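Local coordinates for aldehyde dehydrogenase (PDB 3I44), which probably oxidises aldehydes to carboxylic acids with NAD+ or NADP+ as electron acceptor, as other members of the aldehyde dehydrogenase family do, at residues K93-Y98 against H131-I136; N277-D282 against Y434-D439. The protein carries 1 engineered substitution. All blocks are in the same frame, centred on the assembly; numbering follows the deposited sequence.

Contact 1: K93-Y98 against H131-I136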
loop_
_atom_site.group_PDB
_atom_site.type_symbol
_atom_site.label_atom_id
_atom_site.label_comp_id
_atom_site.label_asym_id
_atom_site.label_seq_id
_atom_site.Cartn_x
_atom_site.Cartn_y
_atom_site.Cartn_z
ATOM N N LYS A 93 4.139 23.263 -19.985
ATOM C CA LYS A 93 4.935 24.458 -19.743
ATOM C C LYS A 93 6.205 24.133 -18.929
ATOM O O LYS A 93 7.304 24.590 -19.247
ATOM C CB LYS A 93 4.085 25.514 -19.030
ATOM C CG LYS A 93 4.756 26.909 -18.902
ATOM C CD LYS A 93 5.380 27.312 -20.257
ATOM C CE LYS A 93 5.175 28.747 -20.638
ATOM N NZ LYS A 93 5.183 28.860 -22.141
ATOM N N ILE A 94 6.056 23.273 -17.928
ATOM C CA ILE A 94 7.180 22.831 -17.137
ATOM C C ILE A 94 8.213 22.144 -18.046
ATOM O O ILE A 94 9.385 22.411 -17.936
ATOM C CB ILE A 94 6.717 21.892 -16.010
ATOM C CG1 ILE A 94 6.000 22.700 -14.905
ATOM C CG2 ILE A 94 7.933 21.056 -15.453
ATOM C CD1 ILE A 94 5.247 21.778 -13.848
ATOM N N LEU A 95 7.773 21.238 -18.918
ATOM C CA LEU A 95 8.661 20.577 -19.848
ATOM C C LEU A 95 9.414 21.580 -20.735
ATOM O O LEU A 95 10.615 21.455 -20.928
ATOM C CB LEU A 95 7.884 19.616 -20.740
ATOM C CG LEU A 95 8.726 18.842 -21.773
ATOM C CD1 LEU A 95 9.888 18.069 -21.082
ATOM C CD2 LEU A 95 7.857 17.894 -22.601
ATOM N N GLU A 96 8.676 22.540 -21.297
ATOM C CA GLU A 96 9.275 23.577 -22.140
ATOM C C GLU A 96 10.379 24.330 -21.386
ATOM O O GLU A 96 11.456 24.511 -21.925
ATOM C CB GLU A 96 8.219 24.556 -22.641
ATOM C CG GLU A 96 8.836 25.794 -23.223
ATOM C CD GLU A 96 7.828 26.739 -23.811
ATOM O OE1 GLU A 96 6.663 26.752 -23.391
ATOM O OE2 GLU A 96 8.241 27.506 -24.682
ATOM N N ILE A 97 10.125 24.756 -20.149
ATOM C CA ILE A 97 11.149 25.467 -19.395
ATOM C C ILE A 97 12.279 24.504 -18.972
ATOM O O ILE A 97 13.440 24.870 -18.980
ATOM C CB ILE A 97 10.548 26.246 -18.188
ATOM C CG1 ILE A 97 9.591 27.347 -18.695
ATOM C CG2 ILE A 97 11.652 26.808 -17.336
ATOM C CD1 ILE A 97 8.413 27.631 -17.754
ATOM N N TYR A 98 11.934 23.265 -18.637
ATOM C CA TYR A 98 12.932 22.244 -18.306
ATOM C C TYR A 98 13.931 22.054 -19.426
ATOM O O TYR A 98 15.141 22.042 -19.171
ATOM C CB TYR A 98 12.260 20.915 -17.979
ATOM C CG TYR A 98 13.160 19.803 -17.461
ATOM C CD1 TYR A 98 13.327 19.576 -16.075
ATOM C CD2 TYR A 98 13.801 18.944 -18.342
ATOM C CE1 TYR A 98 14.129 18.507 -15.604
ATOM C CE2 TYR A 98 14.589 17.904 -17.886
ATOM C CZ TYR A 98 14.758 17.693 -16.516
ATOM O OH TYR A 98 15.558 16.646 -16.113
ATOM N N HIS A 131 10.535 11.119 -18.610
ATOM C CA HIS A 131 9.449 10.839 -17.661
ATOM C C HIS A 131 8.295 11.836 -17.823
ATOM O O HIS A 131 7.155 11.435 -17.880
ATOM C CB HIS A 131 9.945 10.868 -16.222
ATOM C CG HIS A 131 10.881 9.750 -15.888
ATOM N ND1 HIS A 131 10.822 8.527 -16.510
ATOM C CD2 HIS A 131 11.857 9.654 -14.960
ATOM C CE1 HIS A 131 11.750 7.734 -16.003
ATOM N NE2 HIS A 131 12.382 8.393 -15.056
ATOM N N ILE A 132 8.595 13.116 -17.923
ATOM C CA ILE A 132 7.571 14.104 -18.126
ATOM C C ILE A 132 6.723 13.743 -19.349
ATOM O O ILE A 132 5.498 13.709 -19.253
ATOM C CB ILE A 132 8.136 15.527 -18.281
ATOM C CG1 ILE A 132 8.754 15.995 -16.952
ATOM C CG2 ILE A 132 6.994 16.433 -18.674
ATOM C CD1 ILE A 132 9.601 17.233 -17.003
ATOM N N ARG A 133 7.363 13.464 -20.476
ATOM C CA ARG A 133 6.634 13.110 -21.708
ATOM C C ARG A 133 5.791 11.847 -21.548
ATOM O O ARG A 133 4.704 11.757 -22.127
ATOM C CB ARG A 133 7.598 12.925 -22.900
ATOM C CG ARG A 133 8.361 14.198 -23.282
ATOM C CD ARG A 133 9.141 14.058 -24.613
ATOM N NE ARG A 133 9.801 12.767 -24.701
ATOM C CZ ARG A 133 11.049 12.554 -24.335
ATOM N NH1 ARG A 133 11.788 13.563 -23.884
ATOM N NH2 ARG A 133 11.538 11.323 -24.396
ATOM N N ASN A 134 6.317 10.866 -20.822
ATOM C CA ASN A 134 5.584 9.636 -20.622
ATOM C C ASN A 134 4.341 9.819 -19.708
ATOM O O ASN A 134 3.309 9.155 -19.912
ATOM C CB ASN A 134 6.503 8.523 -20.161
ATOM C CG ASN A 134 7.379 7.977 -21.299
ATOM O OD1 ASN A 134 6.932 7.806 -22.421
ATOM N ND2 ASN A 134 8.610 7.668 -20.982
ATOM N N PHE A 135 4.428 10.741 -18.746
ATOM C CA PHE A 135 3.256 11.125 -17.947
ATOM C C PHE A 135 2.210 11.846 -18.826
ATOM O O PHE A 135 1.034 11.577 -18.734
ATOM C CB PHE A 135 3.651 12.039 -16.772
ATOM C CG PHE A 135 4.334 11.292 -15.640
ATOM C CD1 PHE A 135 3.698 10.231 -15.015
ATOM C CD2 PHE A 135 5.592 11.623 -15.240
ATOM C CE1 PHE A 135 4.307 9.564 -13.981
ATOM C CE2 PHE A 135 6.212 10.934 -14.220
ATOM C CZ PHE A 135 5.578 9.911 -13.593
ATOM N N ILE A 136 2.666 12.757 -19.671
ATOM C CA ILE A 136 1.786 13.426 -20.626
ATOM C C ILE A 136 1.012 12.434 -21.486
ATOM O O ILE A 136 -0.217 12.523 -21.548
ATOM C CB ILE A 136 2.567 14.418 -21.499
ATOM C CG1 ILE A 136 2.904 15.664 -20.675
ATOM C CG2 ILE A 136 1.768 14.792 -22.764
ATOM C CD1 ILE A 136 3.984 16.519 -21.304
#
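The amide of Tyr98 donates to Ile94 O, Tyr98 N lying 2.8 Å from that oxygen, and this turn of helix brings both side chains onto Ile132 of the facing helix. Between these two segments the helices meet through apolar side chains. The segments run nearly antiparallel, at 161°, with axes 10.5 Å apart, and the middle of the interface is the pair Leu95 and Ile132, whose side chains lie alongside one another, pointing opposite ways. The CG2 methyl of Ile132 lies 3.9 Å from Leu95 CB. Its other branch ends in CD1, which does three jobs: it meets Leu95 CD1, lies against Ile94 CG2, and rests over one face of the Tyr98 ring, 4.4 Å from Tyr98 CG. With CG opposite the backbone nitrogen (chi1 -180°), the forked end of Leu95 is carried toward the facing helix, and chi2 near 55° turns its methyls to different partners. While CD1 goes to Ile132, CD2 approaches Ile136 CD1 at 4.3 Å and also reaches the aliphatic part of Arg133 in the one conformer described, a less certain touch because that arginine has two. Beyond the interface, Lys93 NZ forms a salt bridge with Glu96 OE1 on the solvent-facing flank of helix 84-100. Tyr98 OH adds a polar link further along, bonding Thr125 O of helix 117-141. The buried flank is closed by two further helices, 174-188 touching Tyr98 through Met175 and 202-213 touching Ile94 through Leu211, while Ile136 extends the seam along helix 84-100 to Leu88 and Val91.

Contact 2: N277-D282 against Y434-D439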
loop_
_atom_site.group_PDB
_atom_site.type_symbol
_atom_site.label_atom_id
_atom_site.label_comp_id
_atom_site.label_asym_id
_atom_site.label_seq_id
_atom_site.Cartn_x
_atom_site.Cartn_y
_atom_site.Cartn_z
ATOM N N ASN A 277 22.318 -10.700 -12.527
ATOM C CA ASN A 277 22.432 -10.761 -13.997
ATOM C C ASN A 277 22.868 -12.175 -14.365
ATOM O O ASN A 277 24.066 -12.530 -14.219
ATOM C CB ASN A 277 23.458 -9.749 -14.508
ATOM C CG ASN A 277 23.458 -9.609 -16.044
ATOM O OD1 ASN A 277 22.699 -10.281 -16.738
ATOM N ND2 ASN A 277 24.308 -8.710 -16.562
ATOM N N ILE A 278 21.894 -12.977 -14.813
ATOM C CA ILE A 278 22.106 -14.356 -15.164
ATOM C C ILE A 278 22.506 -14.456 -16.628
ATOM O O ILE A 278 21.704 -14.176 -17.543
ATOM C CB ILE A 278 20.870 -15.218 -14.922
ATOM C CG1 ILE A 278 20.464 -15.178 -13.451
ATOM C CG2 ILE A 278 21.129 -16.648 -15.393
ATOM C CD1 ILE A 278 19.032 -15.791 -13.154
ATOM N N ILE A 279 23.759 -14.851 -16.843
ATOM C CA ILE A 279 24.349 -14.903 -18.203
ATOM C C ILE A 279 24.666 -16.350 -18.551
ATOM O O ILE A 279 25.509 -16.998 -17.931
ATOM C CB ILE A 279 25.591 -14.037 -18.330
ATOM C CG1 ILE A 279 25.262 -12.614 -17.849
ATOM C CG2 ILE A 279 26.121 -14.034 -19.784
ATOM C CD1 ILE A 279 26.377 -11.602 -18.050
ATOM N N PHE A 280 23.918 -16.864 -19.510
ATOM C CA PHE A 280 24.112 -18.210 -20.010
ATOM C C PHE A 280 25.190 -18.233 -21.081
ATOM O O PHE A 280 25.494 -17.208 -21.687
ATOM C CB PHE A 280 22.804 -18.770 -20.569
ATOM C CG PHE A 280 21.820 -19.155 -19.516
ATOM C CD1 PHE A 280 21.873 -20.418 -18.928
ATOM C CD2 PHE A 280 20.855 -18.250 -19.077
ATOM C CE1 PHE A 280 20.979 -20.781 -17.963
ATOM C CE2 PHE A 280 19.958 -18.604 -18.082
ATOM C CZ PHE A 280 20.002 -19.876 -17.534
ATOM N N ALA A 281 25.764 -19.425 -21.295
ATOM C CA ALA A 281 26.783 -19.646 -22.347
ATOM C C ALA A 281 26.287 -19.245 -23.756
ATOM O O ALA A 281 27.076 -18.909 -24.642
ATOM C CB ALA A 281 27.270 -21.124 -22.331
ATOM N N ASP A 282 24.979 -19.301 -23.959
ATOM C CA ASP A 282 24.405 -18.992 -25.261
ATOM C C ASP A 282 23.927 -17.551 -25.366
ATOM O O ASP A 282 23.171 -17.224 -26.285
ATOM C CB ASP A 282 23.303 -19.997 -25.637
ATOM C CG ASP A 282 22.048 -19.956 -24.695
ATOM O OD1 ASP A 282 21.917 -19.048 -23.843
ATOM O OD2 ASP A 282 21.186 -20.856 -24.840
ATOM N N TYR A 434 18.194 -9.485 -14.268
ATOM C CA TYR A 434 18.623 -9.445 -15.661
ATOM C C TYR A 434 18.947 -10.872 -16.124
ATOM O O TYR A 434 19.496 -11.702 -15.363
ATOM C CB TYR A 434 19.853 -8.543 -15.825
ATOM C CG TYR A 434 19.658 -7.113 -15.353
ATOM C CD1 TYR A 434 19.472 -6.087 -16.265
ATOM C CD2 TYR A 434 19.660 -6.784 -13.986
ATOM C CE1 TYR A 434 19.277 -4.753 -15.843
ATOM C CE2 TYR A 434 19.478 -5.476 -13.568
ATOM C CZ TYR A 434 19.278 -4.457 -14.504
ATOM O OH TYR A 434 19.096 -3.139 -14.123
ATOM N N ILE A 435 18.607 -11.176 -17.372
ATOM C CA ILE A 435 18.833 -12.544 -17.931
ATOM C C ILE A 435 19.359 -12.382 -19.329
ATOM O O ILE A 435 18.777 -11.627 -20.125
ATOM C CB ILE A 435 17.542 -13.361 -18.013
ATOM C CG1 ILE A 435 16.858 -13.474 -16.640
ATOM C CG2 ILE A 435 17.791 -14.792 -18.592
ATOM C CD1 ILE A 435 15.387 -13.946 -16.717
ATOM N N GLN A 436 20.482 -13.052 -19.626
ATOM C CA GLN A 436 21.044 -13.072 -20.963
ATOM C C GLN A 436 21.106 -14.485 -21.509
ATOM O O GLN A 436 21.855 -15.337 -20.993
ATOM C CB GLN A 436 22.433 -12.440 -20.982
ATOM C CG GLN A 436 22.620 -11.291 -20.013
ATOM C CD GLN A 436 21.669 -10.112 -20.215
ATOM O OE1 GLN A 436 21.364 -9.688 -21.343
ATOM N NE2 GLN A 436 21.253 -9.522 -19.088
ATOM N N SER A 437 20.288 -14.748 -22.533
ATOM C CA SER A 437 20.344 -16.011 -23.280
ATOM C C SER A 437 19.636 -15.869 -24.622
ATOM O O SER A 437 18.595 -15.204 -24.730
ATOM C CB SER A 437 19.683 -17.140 -22.496
ATOM O OG SER A 437 19.467 -18.304 -23.299
ATOM N N GLN A 438 20.204 -16.494 -25.652
ATOM C CA GLN A 438 19.560 -16.475 -26.968
ATOM C C GLN A 438 18.455 -17.513 -27.085
ATOM O O GLN A 438 17.760 -17.513 -28.094
ATOM C CB GLN A 438 20.602 -16.576 -28.099
ATOM C CG GLN A 438 21.314 -15.263 -28.246
ATOM C CD GLN A 438 22.428 -15.295 -29.244
ATOM O OE1 GLN A 438 22.311 -14.697 -30.305
ATOM N NE2 GLN A 438 23.530 -15.947 -28.897
ATOM N N ASP A 439 18.286 -18.373 -26.044
ATOM C CA ASP A 439 17.187 -19.357 -25.978
ATOM C C ASP A 439 15.927 -18.721 -25.332
ATOM O O ASP A 439 15.845 -18.595 -24.101
ATOM C CB ASP A 439 17.643 -20.558 -25.184
ATOM C CG ASP A 439 16.615 -21.666 -25.133
ATOM O OD1 ASP A 439 15.444 -21.466 -25.482
ATOM O OD2 ASP A 439 17.003 -22.756 -24.683
#
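Ile278 binds Tyr434 and Gln436 at once, the classic pattern of neighbouring parallel strands, here in the mixed seven-stranded sheet of what is, by family resemblance, the catalytic domain. The backbone bonds come first: Ile278 N lies 2.8 Å from Tyr434 O, and Ile278 O receives Gln436 N at 2.7 Å. The strands part after one more bond, from Phe280 N to Gln436 O at 3.0 Å.

A hydrogen bond between two side-chain amides reinforces this pairing on the face that carries Asn277, Ile279, Tyr434 and Gln436. A bend in the glutamine chain (chi2 -59°) folds its amide back along the strand, putting Gln436 NE2 2.9 Å from Asn277 OD1 with the two amide planes nearly perpendicular, 83° apart. Arg290 takes Gln436 OE1, so both ends of this buried amide are held.

Apolar packing dominates the other face. Ile278 and Ile435 both lie against Ile446 of helix 440-449; just past the strand, the Phe280 ring presents its edge to Gln436 O and to the CG2 methyl of Ile435, and meets Phe414 edge-to-face.

Polar bonds then join the turns beyond the strands. Ser437 OG donates to the syn side of the Asp282 carboxylate, somewhat out of its plane (28°) and 2.6 Å from Asp282 OD1, and accepts Asp439 N in an ST turn that leads into the helix N-capped by Asp439. Lys442 of that helix pairs with Asp282 OD2, probably easing the nearness of the Asp439 carboxylate. Asp282 O is gripped from opposite faces of its carbonyl plane, by Gln438 N at 3.1 Å and by Gln438 NE2 at 2.9 Å.

Contact 1 closes before contact 2 opens along the chain, and the two share no helix, strand or sheet. Their centres lie 36 Å apart, with nearest atoms about 13 Å from each other. In contact 1 the helices are close in sequence, with only helix 102-113 between them, whereas contact 2 brings together strands from distant parts of the chain as neighbours in one sheet. The pair thus samples two ways of building the aldehyde dehydrogenase fold: helix packing, probably in the cofactor-binding part, and parallel strand pairing, probably in the catalytic part, within one polypeptide chain.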